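Local coordinates for ancestral D-type dye decolorizing peroxidase (Geotrichum candidum, PDB 7ANV), which probably uses hydrogen peroxide to oxidise dyes and other aromatic substrates at its haem, as dye-decolorizing peroxidases do, at residues L16-T22 with L145-H151; I42-T47 with I479-K483; T29-F34 with A172-E176; H37-L41 with I161-G166. One frame throughout, in Å; residues are numbered along the deposited sequence.

From the N terminus, residues 16-22 enter strand 20-28 and meet strand 142-148 in interaction 1, closing a loop of 122 residues. Helix 31-41 follows: its start joins the strand at 174-176 in interaction 3, and its end meets the end of helix 151-164 in interaction 4, which is nested inside the loop of interaction 3. The linker after that helix reaches almost to the C terminus in interaction 2, the longest closure. Interactions 1 and 2 each cross the other three contacts. Together, interactions 1, 3 and 4 tie the N-terminal sheet to helices 31-41 and 151-164, and interaction 2 fastens the chain's final helix to the linker that follows helix 31-41.

Interaction 1: residues L16-T22 with L145-H151; sequences LPKKTET and LVAGDSH. With SO4 (sulfate ion), chain H.
Leu16 rests its CB on the methyl CB of Ala147, 3.7 Å away. At Lys18 the backbone N donates to O4 of a sulfate (2.8 Å), probably from the crystallisation liquor and also held by Arg55. Next comes a classic beta bulge: Lys19 N (2.9 Å) and Thr20 N (3.2 Å) both donate to Gly148 O, and Gly148 N answers Thr20 O. The Lys19 chain runs alongside Asp149 O. Thr20 holds OG1 anti to its own N (chi1 -174°), at the edge of the His151 ring, 3.3 Å from CD2; that hydroxyl has Gly182 O and Asp183 OD1 as hydrogen-bond partners, and His151 NE2 bonds the same OD1. Glu21 stretches out on the Ala147 face, where its OE1 takes a 2.7 Å salt bridge from Lys18 NZ, met from above the carboxylate plane. Replacing Glu21 with a leucine would probably leave the Lys18 ammonium without its countercharge, with the carbonyls of Arg368 and Gly369 as remaining partners. Thr22 closes the ladder: its N donates to Val146 O (2.8 Å) and its O accepts from Val146 N. Two central strands of an antiparallel sheet in the ferredoxin-like order 2-3-1-4 meet here, as expected for a dimeric alpha+beta barrel domain.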
loop_
_atom_site.group_PDB
_atom_site.type_symbol
_atom_site.label_atom_id
_atom_site.label_comp_id
_atom_site.label_asym_id
_atom_site.label_seq_id
_atom_site.Cartn_x
_atom_site.Cartn_y
_atom_site.Cartn_z
ATOM N N LEU A 16 -12.113 1.351 -5.213
ATOM C CA LEU A 16 -12.835 0.518 -6.203
ATOM C C LEU A 16 -13.024 -0.883 -5.649
ATOM O O LEU A 16 -12.063 -1.535 -5.280
ATOM C CB LEU A 16 -12.034 0.469 -7.505
ATOM C CG LEU A 16 -11.720 1.804 -8.159
ATOM C CD1 LEU A 16 -10.869 1.564 -9.405
ATOM C CD2 LEU A 16 -12.997 2.529 -8.502
ATOM N N PRO A 17 -14.267 -1.359 -5.503
ATOM C CA PRO A 17 -14.512 -2.709 -4.993
ATOM C C PRO A 17 -14.069 -3.734 -6.039
ATOM O O PRO A 17 -14.123 -3.419 -7.225
ATOM C CB PRO A 17 -16.034 -2.788 -4.806
ATOM C CG PRO A 17 -16.569 -1.687 -5.632
ATOM C CD PRO A 17 -15.515 -0.615 -5.720
ATOM N N LYS A 18 -13.568 -4.882 -5.598
ATOM C CA LYS A 18 -12.900 -5.794 -6.554
ATOM C C LYS A 18 -12.733 -7.204 -5.996
ATOM O O LYS A 18 -12.503 -7.378 -4.762
ATOM C CB LYS A 18 -11.539 -5.195 -6.910
ATOM C CG LYS A 18 -10.504 -5.173 -5.798
ATOM C CD LYS A 18 -9.409 -4.166 -6.037
ATOM C CE LYS A 18 -8.521 -3.951 -4.836
ATOM N NZ LYS A 18 -7.551 -2.887 -5.111
ATOM N N LYS A 19 -12.749 -8.170 -6.903
ATOM C CA LYS A 19 -12.167 -9.524 -6.683
ATOM C C LYS A 19 -10.898 -9.639 -7.541
ATOM O O LYS A 19 -10.057 -10.458 -7.252
ATOM C CB LYS A 19 -13.193 -10.593 -7.056
ATOM C CG LYS A 19 -14.453 -10.529 -6.191
ATOM C CD LYS A 19 -15.406 -11.716 -6.296
ATOM C CE LYS A 19 -16.450 -11.674 -5.181
ATOM N NZ LYS A 19 -17.157 -12.969 -4.995
ATOM N N THR A 20 -10.809 -8.844 -8.605
ATOM C CA THR A 20 -9.656 -8.837 -9.528
ATOM C C THR A 20 -9.460 -7.412 -10.039
ATOM O O THR A 20 -10.432 -6.635 -10.114
ATOM C CB THR A 20 -9.846 -9.848 -10.669
ATOM O OG1 THR A 20 -8.658 -9.914 -11.458
ATOM C CG2 THR A 20 -11.013 -9.525 -11.576
ATOM N N GLU A 21 -8.242 -7.080 -10.410
ATOM C CA GLU A 21 -7.947 -5.707 -10.851
ATOM C C GLU A 21 -6.765 -5.806 -11.799
ATOM O O GLU A 21 -5.795 -6.490 -11.442
ATOM C CB GLU A 21 -7.650 -4.842 -9.623
ATOM C CG GLU A 21 -7.458 -3.374 -9.931
ATOM C CD GLU A 21 -7.217 -2.581 -8.646
ATOM O OE1 GLU A 21 -6.720 -3.193 -7.654
ATOM O OE2 GLU A 21 -7.489 -1.363 -8.662
ATOM N N THR A 22 -6.810 -5.073 -12.901
ATOM C CA THR A 22 -5.721 -5.055 -13.881
ATOM C C THR A 22 -5.161 -3.642 -13.914
ATOM O O THR A 22 -5.931 -2.671 -13.883
ATOM C CB THR A 22 -6.187 -5.528 -15.258
ATOM O OG1 THR A 22 -6.447 -6.927 -15.156
ATOM C CG2 THR A 22 -5.113 -5.291 -16.296
ATOM N N LEU A 145 -6.401 1.786 -14.196
ATOM C CA LEU A 145 -6.807 0.755 -13.213
ATOM C C LEU A 145 -8.188 0.261 -13.605
ATOM O O LEU A 145 -9.123 1.095 -13.725
ATOM C CB LEU A 145 -6.969 1.419 -11.837
ATOM C CG LEU A 145 -5.769 1.924 -11.087
ATOM C CD1 LEU A 145 -5.303 3.245 -11.700
ATOM C CD2 LEU A 145 -6.176 2.113 -9.618
ATOM N N VAL A 146 -8.360 -1.025 -13.772
ATOM C CA VAL A 146 -9.708 -1.585 -14.025
ATOM C C VAL A 146 -9.969 -2.669 -12.966
ATOM O O VAL A 146 -9.293 -3.706 -12.963
ATOM C CB VAL A 146 -9.834 -2.126 -15.468
ATOM C CG1 VAL A 146 -11.267 -2.551 -15.736
ATOM C CG2 VAL A 146 -9.357 -1.107 -16.503
ATOM N N ALA A 147 -10.937 -2.425 -12.100
ATOM C CA ALA A 147 -11.298 -3.292 -10.961
ATOM C C ALA A 147 -12.665 -3.921 -11.261
ATOM O O ALA A 147 -13.471 -3.299 -11.926
ATOM C CB ALA A 147 -11.337 -2.452 -9.713
ATOM N N GLY A 148 -12.884 -5.173 -10.905
ATOM C CA GLY A 148 -14.172 -5.804 -11.196
ATOM C C GLY A 148 -14.431 -7.014 -10.341
ATOM O O GLY A 148 -13.544 -7.480 -9.591
ATOM N N ASP A 149 -15.629 -7.533 -10.504
ATOM C CA ASP A 149 -16.114 -8.737 -9.812
ATOM C C ASP A 149 -15.471 -10.003 -10.392
ATOM O O ASP A 149 -15.499 -11.025 -9.716
ATOM C CB ASP A 149 -17.626 -8.815 -9.965
ATOM C CG ASP A 149 -18.037 -9.012 -11.413
ATOM O OD1 ASP A 149 -17.954 -8.013 -12.169
ATOM O OD2 ASP A 149 -18.444 -10.148 -11.759
ATOM N N SER A 150 -14.966 -9.957 -11.627
ATOM C CA SER A 150 -14.549 -11.178 -12.363
ATOM C C SER A 150 -13.559 -10.801 -13.460
ATOM O O SER A 150 -13.531 -9.615 -13.889
ATOM C CB SER A 150 -15.752 -11.899 -12.948
ATOM O OG SER A 150 -16.414 -11.122 -13.917
ATOM N N HIS A 151 -12.800 -11.773 -13.927
ATOM C CA HIS A 151 -11.921 -11.576 -15.114
ATOM C C HIS A 151 -12.784 -11.161 -16.308
ATOM O O HIS A 151 -12.364 -10.274 -17.057
ATOM C CB HIS A 151 -11.086 -12.818 -15.386
ATOM C CG HIS A 151 -10.228 -13.216 -14.245
ATOM N ND1 HIS A 151 -10.128 -14.509 -13.820
ATOM C CD2 HIS A 151 -9.492 -12.470 -13.398
ATOM C CE1 HIS A 151 -9.312 -14.570 -12.784
ATOM N NE2 HIS A 151 -8.909 -13.325 -12.499
HETATM S S SO4 H . -13.915 -4.543 -1.519
HETATM O O1 SO4 H . -13.321 -5.405 -0.532
HETATM O O2 SO4 H . -13.534 -3.178 -1.249
HETATM O O3 SO4 H . -15.352 -4.655 -1.465
HETATM O O4 SO4 H . -13.459 -4.929 -2.827
#

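Interaction 2: residues I42-T47 with I479-K483; sequences IPLITT and ISALK
With no aromatic ring in either segment, the flat group that matters is the Leu482-Lys483 peptide, and the CD1 methyl of Ile42 lies over one face of it, 3.6 Å from Leu482 C. This is loop-on-helix packing. The linker between helices 31-41 and 48-59 of the N-terminal ferredoxin-like half, opening with a 3-10 turn at 42-44, meets the C-terminal helix 479-486, which follows the last strand of the second sheet. Side chain to side chain, the contact is carbon on carbon. Ile42 and Leu482 run antiparallel alongside one another, CD1 reaching Leu482 CB at 3.8 Å, while the other branch of Ile42, CG2, sits beside Lys483 CE at 3.9 Å. CG1 stands anti to the carbonyl carbon (chi1 -69°) and the chain runs on extended, which carries CD1 out to the helix backbone. Cutting Ile42 back to an alanine is likely to open a gap over that peptide and leave the aliphatic part of Lys483 freer to turn. Deeper in, Ile45 and Ile479 overlap in the same head-to-tail way, CG2 of Ile45 touching CD1 of Ile479 at 3.7 Å. Ile45 and Leu482 both continue onto Ile82 of strand 78-84, so the helix packs against the edge strand as well as the linker. Thr47 is the N-cap of helix 48-59: its OG1 bonds Gln50 N and is also paired with Asn6. With OG1 held between the backbone N and the carbonyl carbon, the methyl CG2 faces Ile479, 3.7 Å from its CG1.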
loop_
_atom_site.group_PDB
_atom_site.type_symbol
_atom_site.label_atom_id
_atom_site.label_comp_id
_atom_site.label_asym_id
_atom_site.label_seq_id
_atom_site.Cartn_x
_atom_site.Cartn_y
_atom_site.Cartn_z
ATOM N N ILE A 42 -13.594 9.709 -20.131
ATOM C CA ILE A 42 -14.083 10.390 -18.899
ATOM C C ILE A 42 -15.412 9.812 -18.408
ATOM O O ILE A 42 -15.565 9.586 -17.204
ATOM C CB ILE A 42 -14.059 11.915 -19.060
ATOM C CG1 ILE A 42 -12.592 12.349 -19.101
ATOM C CG2 ILE A 42 -14.791 12.582 -17.907
ATOM C CD1 ILE A 42 -12.360 13.774 -19.495
ATOM N N PRO A 43 -16.431 9.560 -19.261
ATOM C CA PRO A 43 -17.679 8.967 -18.774
ATOM C C PRO A 43 -17.526 7.591 -18.120
ATOM O O PRO A 43 -18.398 7.213 -17.413
ATOM C CB PRO A 43 -18.529 8.776 -20.045
ATOM C CG PRO A 43 -17.968 9.807 -21.017
ATOM C CD PRO A 43 -16.494 9.908 -20.693
ATOM N N LEU A 44 -16.435 6.877 -18.358
ATOM C CA LEU A 44 -16.180 5.516 -17.802
ATOM C C LEU A 44 -15.512 5.642 -16.439
ATOM O O LEU A 44 -15.444 4.618 -15.735
ATOM C CB LEU A 44 -15.269 4.706 -18.722
ATOM C CG LEU A 44 -15.931 4.043 -19.931
ATOM C CD1 LEU A 44 -16.520 5.055 -20.861
ATOM C CD2 LEU A 44 -14.936 3.181 -20.669
ATOM N N ILE A 45 -14.981 6.815 -16.096
ATOM C CA ILE A 45 -14.149 6.954 -14.863
ATOM C C ILE A 45 -15.112 6.903 -13.670
ATOM O O ILE A 45 -16.037 7.707 -13.602
ATOM C CB ILE A 45 -13.279 8.226 -14.851
ATOM C CG1 ILE A 45 -12.265 8.246 -15.993
ATOM C CG2 ILE A 45 -12.574 8.390 -13.494
ATOM C CD1 ILE A 45 -11.242 7.146 -15.925
ATOM N N THR A 46 -14.857 5.987 -12.750
ATOM C CA THR A 46 -15.669 5.765 -11.541
ATOM C C THR A 46 -15.280 6.781 -10.474
ATOM O O THR A 46 -14.097 6.809 -10.081
ATOM C CB THR A 46 -15.449 4.359 -10.998
ATOM O OG1 THR A 46 -15.573 3.427 -12.086
ATOM C CG2 THR A 46 -16.432 4.015 -9.917
ATOM N N THR A 47 -16.239 7.581 -10.068
ATOM C CA THR A 47 -16.016 8.605 -9.017
ATOM C C THR A 47 -16.283 7.984 -7.656
ATOM O O THR A 47 -16.930 6.915 -7.585
ATOM C CB THR A 47 -16.933 9.805 -9.193
ATOM O OG1 THR A 47 -18.292 9.369 -9.051
ATOM C CG2 THR A 47 -16.707 10.455 -10.525
ATOM N N ILE A 479 -12.056 14.760 -11.804
ATOM C CA ILE A 479 -12.867 14.668 -13.033
ATOM C C ILE A 479 -12.806 16.011 -13.756
ATOM O O ILE A 479 -12.565 16.017 -14.966
ATOM C CB ILE A 479 -14.311 14.250 -12.721
ATOM C CG1 ILE A 479 -14.314 12.923 -11.957
ATOM C CG2 ILE A 479 -15.105 14.173 -14.016
ATOM C CD1 ILE A 479 -13.656 11.787 -12.685
ATOM N N SER A 480 -12.975 17.113 -13.043
ATOM C CA SER A 480 -12.962 18.443 -13.708
ATOM C C SER A 480 -11.580 18.687 -14.324
ATOM O O SER A 480 -11.519 19.266 -15.424
ATOM C CB SER A 480 -13.401 19.511 -12.758
ATOM O OG SER A 480 -12.480 19.660 -11.764
ATOM N N ALA A 481 -10.498 18.225 -13.702
ATOM C CA ALA A 481 -9.139 18.379 -14.280
ATOM C C ALA A 481 -9.021 17.547 -15.571
ATOM O O ALA A 481 -8.486 18.064 -16.592
ATOM C CB ALA A 481 -8.071 18.018 -13.306
ATOM N N LEU A 482 -9.493 16.300 -15.541
ATOM C CA LEU A 482 -9.513 15.427 -16.733
ATOM C C LEU A 482 -10.266 16.145 -17.869
ATOM O O LEU A 482 -9.733 16.175 -18.986
ATOM C CB LEU A 482 -10.161 14.089 -16.392
ATOM C CG LEU A 482 -9.341 13.175 -15.488
ATOM C CD1 LEU A 482 -10.112 11.896 -15.226
ATOM C CD2 LEU A 482 -7.956 12.853 -16.066
ATOM N N LYS A 483 -11.411 16.773 -17.585
ATOM C CA LYS A 483 -12.273 17.419 -18.607
ATOM C C LYS A 483 -11.629 18.705 -19.122
ATOM O O LYS A 483 -11.653 18.925 -20.357
ATOM C CB LYS A 483 -13.636 17.773 -18.019
ATOM C CG LYS A 483 -14.581 16.603 -17.864
ATOM C CD LYS A 483 -15.864 16.951 -17.136
ATOM C CE LYS A 483 -16.849 15.806 -17.124
ATOM N NZ LYS A 483 -18.118 16.187 -16.469
#

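Interaction 3: residues T29-F34 with A172-E176; sequences TDAAAF and ASIHE
Thr29 and Asp30 grip a single acceptor, Ser173 O, with consecutive backbone N-H groups. Thr29 N makes the shorter bond, 2.9 Å; Asp30 N lies at 3.3 Å. Both come from the same face of the carbonyl and stand 41° above its plane. The backbone N of Ser173 is in turn bonded to Phe165 O. Asp30 then starts helix 31-41 as its N-cap. Its carboxylate, with CG anti to the backbone N (chi1 179°), reaches forward along the first turn, and OD1 accepts from Ala33 N at 3.1 Å. The other oxygen, OD2, lies 2.9 Å from a water that is also 2.8 Å from Ala172 O, a link across the contact whose protons may be shared with further acceptors. The Ser173 side chain tucks its CB against the start of the helix, 3.4 Å from Phe34 N, which itself is bonded to Asp30 O. Its hydroxyl is satisfied by His37 ND1, with a weak bond to Phe165 O besides. Beyond these polar groups, Ile174 puts CG2 at the edge of the Phe34 ring, 3.4 Å from CD1, and Thr29 CG2 packs on His175 CB. Phe34 also meets the ring of Phe165 and touches Ile28, while Ile174 reaches Phe24 and Phe26. The turn thus joins the end of strand 20-28 and the start of helix 31-41 to the neighbouring edge strand 174-183.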
loop_
_atom_site.group_PDB
_atom_site.type_symbol
_atom_site.label_atom_id
_atom_site.label_comp_id
_atom_site.label_asym_id
_atom_site.label_seq_id
_atom_site.Cartn_x
_atom_site.Cartn_y
_atom_site.Cartn_z
ATOM N N THR A 29 1.896 7.771 -27.268
ATOM C CA THR A 29 2.665 7.811 -28.545
ATOM C C THR A 29 2.139 8.938 -29.432
ATOM O O THR A 29 2.803 9.259 -30.422
ATOM C CB THR A 29 2.598 6.454 -29.243
ATOM O OG1 THR A 29 1.227 6.097 -29.414
ATOM C CG2 THR A 29 3.254 5.373 -28.434
ATOM N N ASP A 30 0.946 9.462 -29.166
ATOM C CA ASP A 30 0.361 10.560 -29.995
ATOM C C ASP A 30 -0.420 11.447 -29.022
ATOM O O ASP A 30 -1.568 11.087 -28.752
ATOM C CB ASP A 30 -0.487 9.993 -31.140
ATOM C CG ASP A 30 -1.154 11.020 -32.054
ATOM O OD1 ASP A 30 -1.276 12.197 -31.651
ATOM O OD2 ASP A 30 -1.529 10.640 -33.194
ATOM N N ALA A 31 0.187 12.547 -28.547
ATOM C CA ALA A 31 -0.364 13.467 -27.522
ATOM C C ALA A 31 -1.695 14.072 -27.968
ATOM O O ALA A 31 -2.638 14.041 -27.177
ATOM C CB ALA A 31 0.619 14.564 -27.207
ATOM N N ALA A 32 -1.788 14.611 -29.190
ATOM C CA ALA A 32 -3.021 15.261 -29.686
ATOM C C ALA A 32 -4.148 14.239 -29.732
ATOM O O ALA A 32 -5.249 14.519 -29.198
ATOM C CB ALA A 32 -2.785 15.892 -31.020
ATOM N N ALA A 33 -3.871 13.041 -30.237
ATOM C CA ALA A 33 -4.922 12.009 -30.337
ATOM C C ALA A 33 -5.307 11.559 -28.938
ATOM O O ALA A 33 -6.499 11.360 -28.674
ATOM C CB ALA A 33 -4.459 10.854 -31.179
ATOM N N PHE A 34 -4.326 11.410 -28.052
ATOM C CA PHE A 34 -4.570 10.954 -26.665
ATOM C C PHE A 34 -5.548 11.904 -25.956
ATOM O O PHE A 34 -6.482 11.468 -25.277
ATOM C CB PHE A 34 -3.276 10.828 -25.867
ATOM C CG PHE A 34 -3.550 10.437 -24.434
ATOM C CD1 PHE A 34 -3.730 9.105 -24.080
ATOM C CD2 PHE A 34 -3.684 11.398 -23.442
ATOM C CE1 PHE A 34 -4.009 8.742 -22.768
ATOM C CE2 PHE A 34 -4.024 11.037 -22.150
ATOM C CZ PHE A 34 -4.140 9.709 -21.794
ATOM N N ALA A 172 -4.246 4.305 -32.798
ATOM C CA ALA A 172 -3.677 4.160 -31.433
ATOM C C ALA A 172 -2.984 5.465 -31.008
ATOM O O ALA A 172 -2.140 6.003 -31.772
ATOM C CB ALA A 172 -2.708 3.010 -31.351
ATOM N N SER A 173 -3.270 5.924 -29.799
ATOM C CA SER A 173 -2.632 7.091 -29.160
ATOM C C SER A 173 -1.729 6.630 -28.018
ATOM O O SER A 173 -1.009 7.482 -27.469
ATOM C CB SER A 173 -3.672 8.095 -28.699
ATOM O OG SER A 173 -4.534 7.533 -27.696
ATOM N N ILE A 174 -1.793 5.360 -27.621
ATOM C CA ILE A 174 -0.958 4.802 -26.526
ATOM C C ILE A 174 -0.435 3.435 -26.949
ATOM O O ILE A 174 -1.036 2.811 -27.843
ATOM C CB ILE A 174 -1.761 4.697 -25.214
ATOM C CG1 ILE A 174 -2.823 3.596 -25.269
ATOM C CG2 ILE A 174 -2.385 6.037 -24.884
ATOM C CD1 ILE A 174 -3.652 3.508 -24.003
ATOM N N HIS A 175 0.617 3.012 -26.265
ATOM C CA HIS A 175 1.306 1.711 -26.403
ATOM C C HIS A 175 1.304 1.097 -25.004
ATOM O O HIS A 175 1.682 1.796 -24.018
ATOM C CB HIS A 175 2.713 1.924 -26.998
ATOM C CG HIS A 175 3.666 0.780 -26.820
ATOM N ND1 HIS A 175 3.688 -0.309 -27.674
ATOM C CD2 HIS A 175 4.631 0.538 -25.892
ATOM C CE1 HIS A 175 4.602 -1.172 -27.279
ATOM N NE2 HIS A 175 5.191 -0.684 -26.186
ATOM N N GLU A 176 0.938 -0.164 -24.892
ATOM C CA GLU A 176 0.998 -0.923 -23.615
ATOM C C GLU A 176 2.472 -1.155 -23.253
ATOM O O GLU A 176 3.207 -1.713 -24.097
ATOM C CB GLU A 176 0.246 -2.228 -23.805
ATOM C CG GLU A 176 0.275 -3.130 -22.582
ATOM C CD GLU A 176 -0.285 -4.506 -22.846
ATOM O OE1 GLU A 176 -1.064 -4.667 -23.848
ATOM O OE2 GLU A 176 0.040 -5.410 -22.046
HETATM O O HOH W 1 -3.034 8.161 -33.384
#

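Interaction 4: residues H37-L41 with I161-G166; sequences HLKQL and IEAIFG
A Schellman motif ends helix 151-164 against His37, where helices 31-41 and 151-164 of the ferredoxin-like half pack together on the sheet. Gly166, with positive phi, is its C-prime residue: Val167 N returns to Glu162 O, and Gly166 N makes a weak bond to Ala163 O. The His37 ring turns one face to the helix end: Ile164 O lies 3.2 Å above the plane of the His37 ring, displaced toward its rim, so a carbonyl there is covered by an imidazole; His37 ND1 is bonded to Ser173 OG. Ile164 has CG2 anti to its backbone N, chi1 being -73° for CG1, and this sets the methyl against helix 31-41, 3.3 Å from His37 O and near Leu41 N. Phe165 packs its ring against the same helix. Its CD1 touches His37 CB at 3.5 Å, and its ring edge is met in plane by Leu41 CD2, 3.8 Å from CE2, the two side chains at about a right angle. Ile82 underlies Leu38 and Leu41, while Ile144 underlies Ile161 and Phe165, so the interface sits on strands 78-84 and 142-148. The other Leu41 methyl, CD1, reaches Ile161 CG1 at 4.0 Å.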
loop_
_atom_site.group_PDB
_atom_site.type_symbol
_atom_site.label_atom_id
_atom_site.label_comp_id
_atom_site.label_asym_id
_atom_site.label_seq_id
_atom_site.Cartn_x
_atom_site.Cartn_y
_atom_site.Cartn_z
ATOM N N HIS A 37 -9.029 11.257 -27.351
ATOM C CA HIS A 37 -9.471 9.933 -26.848
ATOM C C HIS A 37 -9.910 10.021 -25.391
ATOM O O HIS A 37 -10.938 9.426 -25.024
ATOM C CB HIS A 37 -8.364 8.897 -27.025
ATOM C CG HIS A 37 -8.094 8.585 -28.459
ATOM N ND1 HIS A 37 -6.973 7.878 -28.867
ATOM C CD2 HIS A 37 -8.807 8.867 -29.579
ATOM C CE1 HIS A 37 -7.031 7.746 -30.181
ATOM N NE2 HIS A 37 -8.133 8.336 -30.642
ATOM N N LEU A 38 -9.155 10.761 -24.585
ATOM C CA LEU A 38 -9.429 10.894 -23.137
ATOM C C LEU A 38 -10.823 11.469 -22.902
ATOM O O LEU A 38 -11.472 11.061 -21.930
ATOM C CB LEU A 38 -8.354 11.768 -22.503
ATOM C CG LEU A 38 -8.420 11.852 -20.987
ATOM C CD1 LEU A 38 -8.184 10.496 -20.348
ATOM C CD2 LEU A 38 -7.409 12.857 -20.468
ATOM N N LYS A 39 -11.334 12.303 -23.802
ATOM C CA LYS A 39 -12.705 12.866 -23.685
ATOM C C LYS A 39 -13.738 11.723 -23.626
ATOM O O LYS A 39 -14.725 11.830 -22.882
ATOM C CB LYS A 39 -12.983 13.827 -24.833
ATOM C CG LYS A 39 -14.117 14.787 -24.547
ATOM C CD LYS A 39 -14.398 15.849 -25.612
ATOM C CE LYS A 39 -15.183 16.995 -24.993
ATOM N NZ LYS A 39 -15.732 17.948 -25.992
ATOM N N GLN A 40 -13.499 10.653 -24.383
ATOM C CA GLN A 40 -14.388 9.475 -24.461
ATOM C C GLN A 40 -14.155 8.548 -23.263
ATOM O O GLN A 40 -15.095 7.830 -22.910
ATOM C CB GLN A 40 -14.181 8.768 -25.799
ATOM C CG GLN A 40 -14.278 9.726 -26.977
ATOM C CD GLN A 40 -15.638 10.364 -27.020
ATOM O OE1 GLN A 40 -16.648 9.689 -26.814
ATOM N NE2 GLN A 40 -15.678 11.669 -27.256
ATOM N N LEU A 41 -12.993 8.598 -22.613
ATOM C CA LEU A 41 -12.770 7.775 -21.394
ATOM C C LEU A 41 -13.505 8.394 -20.199
ATOM O O LEU A 41 -13.905 7.662 -19.308
ATOM C CB LEU A 41 -11.278 7.638 -21.102
ATOM C CG LEU A 41 -10.948 6.776 -19.886
ATOM C CD1 LEU A 41 -11.281 5.318 -20.151
ATOM C CD2 LEU A 41 -9.484 6.931 -19.463
ATOM N N ILE A 161 -11.862 0.205 -23.273
ATOM C CA ILE A 161 -10.830 1.256 -23.028
ATOM C C ILE A 161 -9.771 1.183 -24.127
ATOM O O ILE A 161 -9.417 2.236 -24.653
ATOM C CB ILE A 161 -10.207 1.134 -21.623
ATOM C CG1 ILE A 161 -11.261 1.363 -20.542
ATOM C CG2 ILE A 161 -9.028 2.079 -21.481
ATOM C CD1 ILE A 161 -10.840 0.846 -19.186
ATOM N N GLU A 162 -9.322 -0.020 -24.490
ATOM C CA GLU A 162 -8.396 -0.140 -25.635
ATOM C C GLU A 162 -9.020 0.505 -26.891
ATOM O O GLU A 162 -8.305 1.250 -27.611
ATOM C CB GLU A 162 -8.073 -1.604 -25.873
ATOM C CG GLU A 162 -7.091 -2.150 -24.888
ATOM C CD GLU A 162 -6.580 -3.553 -25.185
ATOM O OE1 GLU A 162 -6.686 -4.029 -26.341
ATOM O OE2 GLU A 162 -5.966 -4.124 -24.274
ATOM N N ALA A 163 -10.296 0.264 -27.176
ATOM C CA ALA A 163 -10.966 0.826 -28.374
ATOM C C ALA A 163 -10.912 2.354 -28.310
ATOM O O ALA A 163 -10.685 3.026 -29.357
ATOM C CB ALA A 163 -12.401 0.347 -28.476
ATOM N N ILE A 164 -11.219 2.897 -27.147
ATOM C CA ILE A 164 -11.252 4.376 -26.962
ATOM C C ILE A 164 -9.886 4.940 -27.344
ATOM O O ILE A 164 -9.863 5.977 -27.990
ATOM C CB ILE A 164 -11.714 4.736 -25.558
ATOM C CG1 ILE A 164 -13.211 4.473 -25.411
ATOM C CG2 ILE A 164 -11.353 6.164 -25.159
ATOM C CD1 ILE A 164 -13.640 4.432 -23.959
ATOM N N PHE A 165 -8.774 4.306 -26.959
ATOM C CA PHE A 165 -7.405 4.805 -27.263
ATOM C C PHE A 165 -6.849 4.233 -28.576
ATOM O O PHE A 165 -5.677 4.468 -28.900
ATOM C CB PHE A 165 -6.484 4.544 -26.068
ATOM C CG PHE A 165 -6.853 5.431 -24.903
ATOM C CD1 PHE A 165 -6.569 6.782 -24.938
ATOM C CD2 PHE A 165 -7.580 4.948 -23.826
ATOM C CE1 PHE A 165 -6.924 7.623 -23.888
ATOM C CE2 PHE A 165 -7.962 5.800 -22.795
ATOM C CZ PHE A 165 -7.639 7.135 -22.826
ATOM N N GLY A 166 -7.656 3.504 -29.332
ATOM C CA GLY A 166 -7.264 3.018 -30.664
ATOM C C GLY A 166 -6.233 1.902 -30.623
ATOM O O GLY A 166 -5.637 1.610 -31.693
#